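Local coordinates for FACT complex subunit SPT16 (Ashbya gossypii, PDB 6A8M), which probably acts within the FACT complex as a histone chaperone that reorganizes nucleosomes, and is represented here by its N-terminal peptidase-like domain, at residues L170-A175 with D385-E390; Y184-S189 with T240-K245; T305-P310 with S439-Y444; C394-L399 with Q416-V421. All blocks are in the same frame, centred on the assembly; numbering follows the deposited sequence.

Overall arrangement
Contact 1 joins helix 167-174 to the loop before strand 394-405. Contact 2 sets the following helix, 179-208, against the loop after helix 236-239; its centre is about 23 Å from that of contact 1, and in sequence it lies inside the loop that contact 1 closes. Contact 4 is the hairpin of strands 394-405 and 412-424. It touches the other three: Phe395 packs on Val389, Cys394 and Thr420 on helix 179-208, and Gln416 meets Thr305 of contact 3. Contact 3, about 38 Å from contact 1 between centres, lays the end of the modelled chain on strand 298-308. Contacts 2, 3 and 4 lie within the peptidase-like lobe, while contact 1 joins it to the N-terminal lobe.

Contact 1. Residues L170-A175 with D385-E390; sequences LSSLWA and DYRKVE
Arg387 places CG beside its backbone N and opposite the carbonyl carbon (chi1 -54°), then bends at chi2 and chi3. This curled path carries the guanidinium to helix 167-174. Ser171 turns OG opposite its own backbone N (chi1 165°), and the two groups meet end-on. Arg387 NH1 donates to Ser171 OG at 2.8 Å. Arg387 NH2 donates to the same Ser171 OG at 3.2 Å, on a more bent path. Both nitrogens point at this one oxygen, which lies close to the guanidinium plane. Ser171 OG is also hydrogen-bonded to Asp375 OD2, which probably brings a negative charge near the arginine.

Ser172 sits differently. Its OG stands over one face of the guanidinium, offset toward the rim, 3.6 Å from Arg387 CZ. This is contact without a hydrogen bond; Ser172 OG is bonded to Leu168 O one turn back in the helix. Ala175 CB lies at the guanidinium edge, 4.4 Å from Arg387 NH2.

A water makes a second link. It donates to Ser172 O at 2.8 Å and to Glu390 OE2 at 2.5 Å. Replacing Arg387 with a leucine would probably leave Ser171 OG without its two donors and the loop without its direct bonds to the helix. Helix 167-174 itself packs on helices 9-22 and 48-57 of the N-terminal lobe.

The join between this helix and the loop of the peptidase-like lobe is therefore mainly polar. The in-plane double grip fixes how the buried guanidinium is turned, and Asp375 probably offsets part of its charge.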
loop_
_atom_site.group_PDB
_atom_site.type_symbol
_atom_site.label_atom_id
_atom_site.label_comp_id
_atom_site.label_asym_id
_atom_site.label_seq_id
_atom_site.Cartn_x
_atom_site.Cartn_y
_atom_site.Cartn_z
ATOM N N LEU A 170 -0.066 11.931 -8.124
ATOM C CA LEU A 170 0.183 11.622 -6.721
ATOM C C LEU A 170 1.056 10.382 -6.577
ATOM O O LEU A 170 1.959 10.342 -5.730
ATOM C CB LEU A 170 -1.145 11.450 -5.983
ATOM C CG LEU A 170 -1.974 12.737 -5.819
ATOM C CD1 LEU A 170 -3.363 12.462 -5.273
ATOM C CD2 LEU A 170 -1.269 13.776 -4.974
ATOM N N SER A 171 0.813 9.360 -7.402
ATOM C CA SER A 171 1.623 8.145 -7.321
ATOM C C SER A 171 3.107 8.456 -7.522
ATOM O O SER A 171 3.964 7.966 -6.773
ATOM C CB SER A 171 1.138 7.134 -8.356
ATOM O OG SER A 171 2.089 6.099 -8.541
ATOM N N SER A 172 3.428 9.259 -8.550
ATOM C CA SER A 172 4.817 9.649 -8.786
ATOM C C SER A 172 5.371 10.472 -7.630
ATOM O O SER A 172 6.537 10.322 -7.251
ATOM C CB SER A 172 4.922 10.440 -10.088
ATOM O OG SER A 172 4.388 9.687 -11.158
ATOM N N LEU A 173 4.556 11.365 -7.068
ATOM C CA LEU A 173 5.026 12.212 -5.979
ATOM C C LEU A 173 5.340 11.395 -4.729
ATOM O O LEU A 173 6.309 11.694 -4.019
ATOM C CB LEU A 173 3.972 13.273 -5.683
ATOM C CG LEU A 173 4.158 14.216 -4.506
ATOM C CD1 LEU A 173 5.112 15.328 -4.884
ATOM C CD2 LEU A 173 2.795 14.763 -4.119
ATOM N N TRP A 174 4.537 10.361 -4.449
ATOM C CA TRP A 174 4.634 9.535 -3.235
ATOM C C TRP A 174 5.669 8.431 -3.332
ATOM O O TRP A 174 5.980 7.805 -2.311
ATOM C CB TRP A 174 3.288 8.838 -2.925
ATOM C CG TRP A 174 2.235 9.730 -2.501
ATOM C CD1 TRP A 174 2.378 10.921 -1.856
ATOM C CD2 TRP A 174 0.842 9.541 -2.696
ATOM N NE1 TRP A 174 1.138 11.489 -1.636
ATOM C CE2 TRP A 174 0.183 10.664 -2.151
ATOM C CE3 TRP A 174 0.084 8.539 -3.288
ATOM C CZ2 TRP A 174 -1.202 10.798 -2.168
ATOM C CZ3 TRP A 174 -1.286 8.665 -3.291
ATOM C CH2 TRP A 174 -1.916 9.798 -2.740
ATOM N N ALA A 175 6.174 8.142 -4.531
ATOM C CA ALA A 175 6.862 6.875 -4.770
ATOM C C ALA A 175 8.101 6.726 -3.886
ATOM O O ALA A 175 8.290 5.702 -3.219
ATOM C CB ALA A 175 7.255 6.784 -6.249
ATOM N N ASP A 385 5.014 1.027 -19.572
ATOM C CA ASP A 385 6.345 1.451 -20.011
ATOM C C ASP A 385 6.595 2.920 -19.686
ATOM O O ASP A 385 7.529 3.522 -20.222
ATOM C CB ASP A 385 6.552 1.169 -21.508
ATOM C CG ASP A 385 5.577 1.932 -22.397
ATOM O OD1 ASP A 385 4.712 2.648 -21.835
ATOM O OD2 ASP A 385 5.687 1.801 -23.637
ATOM N N TYR A 386 5.783 3.504 -18.800
ATOM C CA TYR A 386 5.814 4.938 -18.534
ATOM C C TYR A 386 6.177 5.293 -17.098
ATOM O O TYR A 386 6.125 6.480 -16.742
ATOM C CB TYR A 386 4.456 5.578 -18.876
ATOM C CG TYR A 386 3.280 4.966 -18.151
ATOM C CD1 TYR A 386 2.866 5.444 -16.905
ATOM C CD2 TYR A 386 2.581 3.907 -18.706
ATOM C CE1 TYR A 386 1.796 4.872 -16.239
ATOM C CE2 TYR A 386 1.507 3.344 -18.054
ATOM C CZ TYR A 386 1.119 3.825 -16.822
ATOM O OH TYR A 386 0.057 3.246 -16.172
ATOM N N ARG A 387 6.500 4.316 -16.257
ATOM C CA ARG A 387 7.080 4.579 -14.950
ATOM C C ARG A 387 8.499 4.031 -14.935
ATOM O O ARG A 387 8.869 3.177 -15.746
ATOM C CB ARG A 387 6.265 3.940 -13.811
ATOM C CG ARG A 387 4.807 4.330 -13.825
ATOM C CD ARG A 387 4.619 5.798 -13.513
ATOM N NE ARG A 387 5.106 6.154 -12.181
ATOM C CZ ARG A 387 4.368 6.118 -11.080
ATOM N NH1 ARG A 387 3.094 5.735 -11.138
ATOM N NH2 ARG A 387 4.902 6.465 -9.914
ATOM N N LYS A 388 9.303 4.557 -14.013
ATOM C CA LYS A 388 10.712 4.209 -13.905
ATOM C C LYS A 388 11.040 3.965 -12.443
ATOM O O LYS A 388 10.615 4.734 -11.581
ATOM C CB LYS A 388 11.601 5.319 -14.476
ATOM C CG LYS A 388 11.582 5.353 -16.007
ATOM C CD LYS A 388 12.569 6.344 -16.594
ATOM C CE LYS A 388 12.507 6.258 -18.118
ATOM N NZ LYS A 388 13.650 6.934 -18.787
ATOM N N VAL A 389 11.747 2.868 -12.167
ATOM C CA VAL A 389 12.208 2.590 -10.814
ATOM C C VAL A 389 13.168 3.679 -10.373
ATOM O O VAL A 389 14.038 4.116 -11.136
ATOM C CB VAL A 389 12.890 1.215 -10.750
ATOM C CG1 VAL A 389 13.531 1.001 -9.392
ATOM C CG2 VAL A 389 11.878 0.101 -11.021
ATOM N N GLU A 390 13.017 4.128 -9.131
ATOM C CA GLU A 390 13.922 5.117 -8.564
ATOM C C GLU A 390 14.473 4.584 -7.253
ATOM O O GLU A 390 13.813 3.798 -6.570
ATOM C CB GLU A 390 13.224 6.450 -8.278
ATOM C CG GLU A 390 12.676 7.231 -9.471
ATOM C CD GLU A 390 11.759 8.362 -9.004
ATOM O OE1 GLU A 390 12.262 9.491 -8.807
ATOM O OE2 GLU A 390 10.549 8.110 -8.767
HETATM O O HOH W 1 8.494 9.507 -9.068
#

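Contact 2. Residues Y184-S189 with T240-K245; sequences YLQVSS and TPLCPK
Tyr184 OH is held by two groups of likely opposite charge, Glu247 OE2 and Lys296 NZ, both through hydrogen bonds. This fixes the far end of a side chain whose ring meets Pro244. Tyr184 CB points away from the loop, but CG lies beside the backbone N (chi1 -62°) and the ring swings back. Tyr184 CE1 comes within 3.4 Å of Pro244 CD, and the two side chains cross at about a right angle.

Val187, about one turn on from Tyr184, also meets the loop. Its CG2 branch does the touching, while CG1 is the one opposite the backbone N (chi1 174°). Val187 CG2 lies 3.7 Å from Leu242 CB. It is equally close, 3.7 Å, to Cys243 SG. One methyl therefore packs against two successive residues of the loop.

Leu242 leans toward the helix and covers the aliphatic part of Gln186. Gln186 CG is 3.8 Å from Leu242 CD2, and CD1 of the same leucine is nearly as close. The polar end of Gln186 turns to another partner, with NE2 bonded to Leu431 O.

The contact between the segments is thus apolar, and each backbone keeps its own bonds. Cys243 N donates to Thr240 O at 3.1 Å, which closes the 3-10 turn. In the helix, Ser189 OG and Ser189 N reach Leu185 O from opposite faces of its plane.

Val187 and Cys243 also touch Tyr295 of strand 285-295. Packing of a long helix between a connecting loop and the sheet that contains this strand is consistent with the pita-bread fold of the M24 peptidase family.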
loop_
_atom_site.group_PDB
_atom_site.type_symbol
_atom_site.label_atom_id
_atom_site.label_comp_id
_atom_site.label_asym_id
_atom_site.label_seq_id
_atom_site.Cartn_x
_atom_site.Cartn_y
_atom_site.Cartn_z
ATOM N N TYR A 184 9.721 2.771 8.742
ATOM C CA TYR A 184 8.398 2.207 9.008
ATOM C C TYR A 184 8.137 0.981 8.144
ATOM O O TYR A 184 7.498 0.022 8.596
ATOM C CB TYR A 184 7.307 3.251 8.794
ATOM C CG TYR A 184 7.416 4.446 9.718
ATOM C CD1 TYR A 184 7.882 4.315 11.035
ATOM C CD2 TYR A 184 7.026 5.705 9.276
ATOM C CE1 TYR A 184 7.982 5.422 11.863
ATOM C CE2 TYR A 184 7.097 6.815 10.105
ATOM C CZ TYR A 184 7.577 6.667 11.395
ATOM O OH TYR A 184 7.662 7.782 12.202
ATOM N N LEU A 185 8.596 1.004 6.884
ATOM C CA LEU A 185 8.440 -0.163 6.020
ATOM C C LEU A 185 9.234 -1.360 6.540
ATOM O O LEU A 185 8.792 -2.509 6.386
ATOM C CB LEU A 185 8.875 0.170 4.582
ATOM C CG LEU A 185 7.882 1.076 3.864
ATOM C CD1 LEU A 185 8.590 1.740 2.680
ATOM C CD2 LEU A 185 6.711 0.291 3.352
ATOM N N GLN A 186 10.400 -1.129 7.152
ATOM C CA GLN A 186 11.125 -2.263 7.723
ATOM C C GLN A 186 10.414 -2.806 8.959
ATOM O O GLN A 186 10.374 -4.023 9.177
ATOM C CB GLN A 186 12.577 -1.877 8.044
ATOM C CG GLN A 186 13.378 -3.026 8.668
ATOM C CD GLN A 186 13.618 -4.198 7.721
ATOM O OE1 GLN A 186 14.669 -4.273 7.062
ATOM N NE2 GLN A 186 12.671 -5.155 7.694
ATOM N N VAL A 187 9.855 -1.923 9.792
ATOM C CA VAL A 187 9.100 -2.392 10.951
ATOM C C VAL A 187 7.919 -3.221 10.480
ATOM O O VAL A 187 7.701 -4.345 10.944
ATOM C CB VAL A 187 8.627 -1.210 11.817
ATOM C CG1 VAL A 187 7.718 -1.705 12.941
ATOM C CG2 VAL A 187 9.821 -0.459 12.431
ATOM N N SER A 188 7.156 -2.670 9.536
ATOM C CA SER A 188 6.001 -3.373 8.985
ATOM C C SER A 188 6.394 -4.740 8.443
ATOM O O SER A 188 5.712 -5.747 8.697
ATOM C CB SER A 188 5.386 -2.529 7.874
ATOM O OG SER A 188 4.292 -3.219 7.304
ATOM N N SER A 189 7.477 -4.785 7.659
ATOM C CA SER A 189 7.915 -6.034 7.045
ATOM C C SER A 189 8.308 -7.060 8.096
ATOM O O SER A 189 8.004 -8.257 7.954
ATOM C CB SER A 189 9.092 -5.786 6.091
ATOM O OG SER A 189 8.682 -5.020 4.955
ATOM N N THR A 240 11.636 -2.086 17.813
ATOM C CA THR A 240 12.070 -0.742 18.185
ATOM C C THR A 240 13.395 -0.347 17.535
ATOM O O THR A 240 13.510 0.814 17.103
ATOM C CB THR A 240 12.158 -0.600 19.716
ATOM O OG1 THR A 240 10.858 -0.370 20.282
ATOM C CG2 THR A 240 13.045 0.584 20.078
ATOM N N PRO A 241 14.399 -1.220 17.399
ATOM C CA PRO A 241 15.629 -0.792 16.707
ATOM C C PRO A 241 15.435 -0.520 15.218
ATOM O O PRO A 241 16.292 0.130 14.608
ATOM C CB PRO A 241 16.601 -1.954 16.951
ATOM C CG PRO A 241 15.754 -3.115 17.349
ATOM C CD PRO A 241 14.577 -2.535 18.054
ATOM N N LEU A 242 14.347 -0.995 14.613
ATOM C CA LEU A 242 14.052 -0.685 13.228
ATOM C C LEU A 242 13.257 0.606 13.063
ATOM O O LEU A 242 13.123 1.093 11.935
ATOM C CB LEU A 242 13.284 -1.848 12.596
ATOM C CG LEU A 242 13.908 -3.245 12.701
ATOM C CD1 LEU A 242 12.916 -4.345 12.263
ATOM C CD2 LEU A 242 15.217 -3.358 11.921
ATOM N N CYS A 243 12.722 1.164 14.147
ATOM C CA CYS A 243 12.026 2.434 14.071
ATOM C C CYS A 243 13.028 3.566 13.878
ATOM O O CYS A 243 14.222 3.396 14.122
ATOM C CB CYS A 243 11.212 2.674 15.342
ATOM S SG CYS A 243 9.837 1.527 15.555
ATOM N N PRO A 244 12.565 4.737 13.444
ATOM C CA PRO A 244 13.484 5.868 13.283
ATOM C C PRO A 244 14.160 6.258 14.588
ATOM O O PRO A 244 13.736 5.887 15.688
ATOM C CB PRO A 244 12.575 6.997 12.773
ATOM C CG PRO A 244 11.449 6.324 12.146
ATOM C CD PRO A 244 11.225 5.050 12.926
ATOM N N LYS A 245 15.244 7.024 14.448
ATOM C CA LYS A 245 15.947 7.558 15.608
ATOM C C LYS A 245 14.992 8.365 16.478
ATOM O O LYS A 245 14.218 9.184 15.975
ATOM C CB LYS A 245 17.121 8.430 15.165
#

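Contact 3. Residues T305-P310 with S439-Y444; sequences TFLIDP and SQISFY
Phe443 N donates to Leu307 O at 2.8 Å, the shortest of three backbone hydrogen bonds here. Leu307 N donates to Ile441 O at 2.9 Å. Asp309 N donates to Phe443 O at 3.0 Å. The bonds step alternately between the two segments, and Leu307 with Ser442 and Ile308 with Phe443 form parallel bridges. CA-H...O contacts fill the gaps, such as Ser442 CA to Leu307 O at 3.2 Å.

Ile441 carries much of the packing. Its CG1 takes the crowded position between backbone N and carbonyl carbon (chi1 56°). This sends CD1 toward strand 298-308, 3.8 Å from Leu307 CG and also against the carbonyl oxygen of Thr305. Ile441 CB lies obliquely to the Phe306 ring, Ile441 CG2 nears Phe306 CE1, and the two side chains cross at about a right angle. An alanine here is likely to open a gap beside Leu307 and leave the Phe306 ring with less to pack on.

Ile308 and Phe443 share the other face from Leu307 and Ser442. Phe306 CD1 approaches the Phe443 ring at its edge, 4.2 Å from Phe443 CE1. Farther out, Asp309 OD1 lies at the edge of the Tyr444 ring, 3.4 Å from Tyr444 CD2, with carboxylate and ring planes 60° apart. Asp309 OD2 is bonded to Phe445 N.

On its other side strand 298-308 pairs with strand 285-295, through Phe306 with Ile287 and Ile308 with Gly285. The result is a short parallel strand near the end of the modelled chain, added to a mixed sheet of the peptidase-like lobe.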
loop_
_atom_site.group_PDB
_atom_site.type_symbol
_atom_site.label_atom_id
_atom_site.label_comp_id
_atom_site.label_asym_id
_atom_site.label_seq_id
_atom_site.Cartn_x
_atom_site.Cartn_y
_atom_site.Cartn_z
ATOM N N THR A 305 4.851 -20.386 -0.171
ATOM C CA THR A 305 4.230 -21.655 -0.523
ATOM C C THR A 305 4.758 -22.708 0.445
ATOM O O THR A 305 5.971 -22.784 0.686
ATOM C CB THR A 305 4.563 -22.052 -1.968
ATOM O OG1 THR A 305 4.114 -21.039 -2.867
ATOM C CG2 THR A 305 3.881 -23.366 -2.337
ATOM N N PHE A 306 3.858 -23.488 1.031
ATOM C CA PHE A 306 4.249 -24.596 1.881
ATOM C C PHE A 306 3.963 -25.891 1.127
ATOM O O PHE A 306 2.959 -25.989 0.414
ATOM C CB PHE A 306 3.522 -24.538 3.221
ATOM C CG PHE A 306 3.760 -23.258 3.970
ATOM C CD1 PHE A 306 4.914 -23.080 4.723
ATOM C CD2 PHE A 306 2.855 -22.220 3.888
ATOM C CE1 PHE A 306 5.155 -21.876 5.412
ATOM C CE2 PHE A 306 3.087 -21.012 4.540
ATOM C CZ PHE A 306 4.230 -20.833 5.314
ATOM N N LEU A 307 4.887 -26.845 1.224
ATOM C CA LEU A 307 4.801 -28.111 0.499
ATOM C C LEU A 307 4.598 -29.246 1.494
ATOM O O LEU A 307 5.367 -29.377 2.452
ATOM C CB LEU A 307 6.065 -28.362 -0.336
ATOM C CG LEU A 307 6.501 -27.250 -1.286
ATOM C CD1 LEU A 307 7.830 -27.625 -1.957
ATOM C CD2 LEU A 307 5.432 -27.031 -2.312
ATOM N N ILE A 308 3.553 -30.043 1.282
ATOM C CA ILE A 308 3.248 -31.199 2.124
ATOM C C ILE A 308 3.406 -32.431 1.256
ATOM O O ILE A 308 2.604 -32.648 0.340
ATOM C CB ILE A 308 1.827 -31.149 2.696
ATOM C CG1 ILE A 308 1.517 -29.760 3.282
ATOM C CG2 ILE A 308 1.616 -32.316 3.663
ATOM C CD1 ILE A 308 2.492 -29.287 4.313
ATOM N N ASP A 309 4.412 -33.256 1.552
ATOM C CA ASP A 309 4.711 -34.442 0.763
ATOM C C ASP A 309 4.678 -34.126 -0.736
ATOM O O ASP A 309 3.993 -34.807 -1.504
ATOM C CB ASP A 309 3.730 -35.558 1.098
ATOM C CG ASP A 309 3.922 -36.095 2.500
ATOM O OD1 ASP A 309 5.077 -36.385 2.853
ATOM O OD2 ASP A 309 2.928 -36.229 3.247
ATOM N N PRO A 310 5.391 -33.093 -1.173
ATOM C CA PRO A 310 5.278 -32.647 -2.568
ATOM C C PRO A 310 5.795 -33.682 -3.559
ATOM O O PRO A 310 6.708 -34.456 -3.265
ATOM C CB PRO A 310 6.156 -31.392 -2.598
ATOM C CG PRO A 310 7.198 -31.682 -1.560
ATOM C CD PRO A 310 6.434 -32.342 -0.447
ATOM N N SER A 439 13.709 -26.581 2.146
ATOM C CA SER A 439 13.840 -27.503 3.266
ATOM C C SER A 439 13.067 -27.049 4.494
ATOM O O SER A 439 12.811 -27.872 5.381
ATOM C CB SER A 439 15.313 -27.675 3.629
ATOM O OG SER A 439 15.877 -26.419 3.980
ATOM N N GLN A 440 12.721 -25.761 4.583
ATOM C CA GLN A 440 12.054 -25.210 5.756
ATOM C C GLN A 440 10.597 -24.869 5.527
ATOM O O GLN A 440 9.914 -24.495 6.490
ATOM C CB GLN A 440 12.772 -23.949 6.253
ATOM C CG GLN A 440 14.128 -24.257 6.870
ATOM C CD GLN A 440 14.830 -23.017 7.319
ATOM O OE1 GLN A 440 15.350 -22.256 6.501
ATOM N NE2 GLN A 440 14.832 -22.779 8.621
ATOM N N ILE A 441 10.114 -24.949 4.288
ATOM C CA ILE A 441 8.691 -24.793 4.004
ATOM C C ILE A 441 8.067 -26.117 3.565
ATOM O O ILE A 441 6.891 -26.154 3.165
ATOM C CB ILE A 441 8.425 -23.650 2.995
ATOM C CG1 ILE A 441 9.173 -23.779 1.648
ATOM C CG2 ILE A 441 8.868 -22.328 3.619
ATOM C CD1 ILE A 441 8.679 -24.826 0.685
ATOM N N SER A 442 8.818 -27.207 3.668
ATOM C CA SER A 442 8.370 -28.540 3.295
ATOM C C SER A 442 8.130 -29.363 4.548
ATOM O O SER A 442 8.967 -29.382 5.453
ATOM C CB SER A 442 9.399 -29.251 2.415
ATOM O OG SER A 442 9.566 -28.550 1.198
ATOM N N PHE A 443 7.001 -30.060 4.582
ATOM C CA PHE A 443 6.620 -30.858 5.733
ATOM C C PHE A 443 6.111 -32.196 5.229
ATOM O O PHE A 443 5.519 -32.278 4.149
ATOM C CB PHE A 443 5.569 -30.132 6.566
ATOM C CG PHE A 443 6.036 -28.815 7.065
ATOM C CD1 PHE A 443 5.848 -27.670 6.309
ATOM C CD2 PHE A 443 6.707 -28.719 8.280
ATOM C CE1 PHE A 443 6.307 -26.447 6.761
ATOM C CE2 PHE A 443 7.161 -27.500 8.747
ATOM C CZ PHE A 443 6.959 -26.357 7.989
ATOM N N TYR A 444 6.371 -33.249 6.001
ATOM C CA TYR A 444 6.125 -34.614 5.555
ATOM C C TYR A 444 5.312 -35.356 6.602
ATOM O O TYR A 444 5.602 -35.265 7.798
ATOM C CB TYR A 444 7.442 -35.341 5.291
ATOM C CG TYR A 444 8.292 -34.641 4.268
ATOM C CD1 TYR A 444 9.176 -33.636 4.643
ATOM C CD2 TYR A 444 8.201 -34.971 2.921
ATOM C CE1 TYR A 444 9.952 -32.989 3.702
ATOM C CE2 TYR A 444 8.973 -34.325 1.970
ATOM C CZ TYR A 444 9.846 -33.336 2.373
ATOM O OH TYR A 444 10.612 -32.690 1.447
#

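Contact 4. Residues C394-L399 with Q416-V421; sequences CFNISL and QLADTV
The Phe395 ring has Val421 O at its edge, and it packs edge-to-face with the ring of Phe378. The Asn396 amide places OD1 3.9 Å from Ala418 CB, and this OD1 is bonded to Asn301 ND2. The Asp419 carboxylate is held by several partners: Arg304 at OD1 and Lys436 at OD2 through salt bridges, with Thr432 OG1 and Gln325 NE2 hydrogen-bonded to OD1 and OD2 respectively.

Six backbone bonds tie the strands in three hydrogen-bonded pairs: Phe395 with Val421, Ile397 with Asp419 and Leu399 with Leu417. The straightest include Phe395 N to Val421 O at 2.7 Å. Between them lie the non-hydrogen-bonded pairs Asn396 with Thr420 and Ser398 with Ala418; the second is closer, with Ser398 CB 3.6 Å from Ala418 CB.

One face carries Ile397 and Val421, where Ile397 CG1 lies 3.8 Å from Val421 CG2. At one end Cys394 SG, opposite its backbone N (chi1 -176°), meets Thr420 CG2 at 3.6 Å. At the other end a water joins Ser398 OG to Gln416 NE2. A second water donates to both Ile397 O and Leu417 O.

This is an antiparallel beta hairpin, at the middle of a five-stranded sheet in the M24 peptidase-like fold.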
loop_
_atom_site.group_PDB
_atom_site.type_symbol
_atom_site.label_atom_id
_atom_site.label_comp_id
_atom_site.label_asym_id
_atom_site.label_seq_id
_atom_site.Cartn_x
_atom_site.Cartn_y
_atom_site.Cartn_z
ATOM N N CYS A 394 9.839 1.309 -2.850
ATOM C CA CYS A 394 9.611 0.049 -2.163
ATOM C C CYS A 394 8.616 -0.761 -2.975
ATOM O O CYS A 394 7.564 -0.238 -3.356
ATOM C CB CYS A 394 9.062 0.289 -0.756
ATOM S SG CYS A 394 8.855 -1.220 0.217
ATOM N N PHE A 395 8.933 -2.033 -3.218
ATOM C CA PHE A 395 8.062 -2.885 -4.023
ATOM C C PHE A 395 7.550 -4.080 -3.237
ATOM O O PHE A 395 8.220 -4.625 -2.348
ATOM C CB PHE A 395 8.789 -3.399 -5.289
ATOM C CG PHE A 395 9.137 -2.313 -6.240
ATOM C CD1 PHE A 395 8.242 -1.942 -7.239
ATOM C CD2 PHE A 395 10.324 -1.613 -6.090
ATOM C CE1 PHE A 395 8.548 -0.898 -8.097
ATOM C CE2 PHE A 395 10.642 -0.580 -6.952
ATOM C CZ PHE A 395 9.740 -0.221 -7.947
ATOM N N ASN A 396 6.323 -4.473 -3.587
ATOM C CA ASN A 396 5.799 -5.812 -3.342
ATOM C C ASN A 396 6.148 -6.638 -4.575
ATOM O O ASN A 396 5.544 -6.458 -5.631
ATOM C CB ASN A 396 4.294 -5.719 -3.116
ATOM C CG ASN A 396 3.618 -7.065 -3.041
ATOM O OD1 ASN A 396 4.263 -8.076 -2.789
ATOM N ND2 ASN A 396 2.299 -7.070 -3.230
ATOM N N ILE A 397 7.162 -7.496 -4.470
ATOM C CA ILE A 397 7.528 -8.379 -5.576
ATOM C C ILE A 397 6.796 -9.685 -5.319
ATOM O O ILE A 397 7.161 -10.440 -4.408
ATOM C CB ILE A 397 9.050 -8.583 -5.658
ATOM C CG1 ILE A 397 9.770 -7.240 -5.800
ATOM C CG2 ILE A 397 9.419 -9.517 -6.802
ATOM C CD1 ILE A 397 9.426 -6.500 -7.105
ATOM N N SER A 398 5.740 -9.938 -6.101
ATOM C CA SER A 398 4.824 -11.045 -5.836
ATOM C C SER A 398 4.634 -11.797 -7.139
ATOM O O SER A 398 4.204 -11.212 -8.141
ATOM C CB SER A 398 3.476 -10.531 -5.313
ATOM O OG SER A 398 2.511 -11.582 -5.299
ATOM N N LEU A 399 4.941 -13.082 -7.134
ATOM C CA LEU A 399 4.777 -13.840 -8.359
ATOM C C LEU A 399 4.108 -15.167 -8.079
ATOM O O LEU A 399 4.205 -15.727 -6.993
ATOM C CB LEU A 399 6.085 -14.073 -9.090
ATOM C CG LEU A 399 7.372 -14.263 -8.312
ATOM C CD1 LEU A 399 8.326 -15.112 -9.101
ATOM C CD2 LEU A 399 7.997 -12.917 -8.084
ATOM N N GLN A 416 3.268 -19.620 -5.198
ATOM C CA GLN A 416 3.262 -18.181 -5.043
ATOM C C GLN A 416 4.317 -17.771 -4.028
ATOM O O GLN A 416 4.425 -18.368 -2.960
ATOM C CB GLN A 416 1.875 -17.682 -4.621
ATOM C CG GLN A 416 1.792 -16.183 -4.516
ATOM C CD GLN A 416 0.369 -15.716 -4.398
ATOM O OE1 GLN A 416 -0.357 -16.105 -3.454
ATOM N NE2 GLN A 416 -0.062 -14.917 -5.364
ATOM N N LEU A 417 5.068 -16.724 -4.358
ATOM C CA LEU A 417 6.104 -16.216 -3.472
ATOM C C LEU A 417 6.070 -14.702 -3.549
ATOM O O LEU A 417 6.029 -14.157 -4.652
ATOM C CB LEU A 417 7.477 -16.733 -3.922
ATOM C CG LEU A 417 8.678 -16.457 -3.032
ATOM C CD1 LEU A 417 8.534 -17.233 -1.716
ATOM C CD2 LEU A 417 9.964 -16.837 -3.759
ATOM N N ALA A 418 6.108 -14.025 -2.399
ATOM C CA ALA A 418 6.168 -12.566 -2.400
ATOM C C ALA A 418 7.070 -12.079 -1.278
ATOM O O ALA A 418 7.108 -12.665 -0.198
ATOM C CB ALA A 418 4.760 -11.930 -2.263
ATOM N N ASP A 419 7.786 -10.980 -1.541
ATOM C CA ASP A 419 8.606 -10.331 -0.534
ATOM C C ASP A 419 8.562 -8.829 -0.749
ATOM O O ASP A 419 8.313 -8.348 -1.859
ATOM C CB ASP A 419 10.064 -10.827 -0.570
ATOM C CG ASP A 419 10.223 -12.170 0.118
ATOM O OD1 ASP A 419 10.121 -12.206 1.356
ATOM O OD2 ASP A 419 10.425 -13.184 -0.576
ATOM N N THR A 420 8.831 -8.092 0.326
ATOM C CA THR A 420 8.916 -6.637 0.271
ATOM C C THR A 420 10.365 -6.228 0.027
ATOM O O THR A 420 11.271 -6.687 0.727
ATOM C CB THR A 420 8.374 -6.053 1.570
ATOM O OG1 THR A 420 7.023 -6.519 1.729
ATOM C CG2 THR A 420 8.397 -4.531 1.560
ATOM N N VAL A 421 10.587 -5.400 -0.987
ATOM C CA VAL A 421 11.937 -5.052 -1.428
ATOM C C VAL A 421 12.071 -3.537 -1.482
ATOM O O VAL A 421 11.270 -2.864 -2.140
ATOM C CB VAL A 421 12.258 -5.654 -2.809
ATOM C CG1 VAL A 421 13.692 -5.274 -3.230
ATOM C CG2 VAL A 421 12.055 -7.183 -2.817
HETATM O O HOH W 2 8.458 -12.537 -5.061
HETATM O O HOH W 3 1.673 -13.485 -7.105
#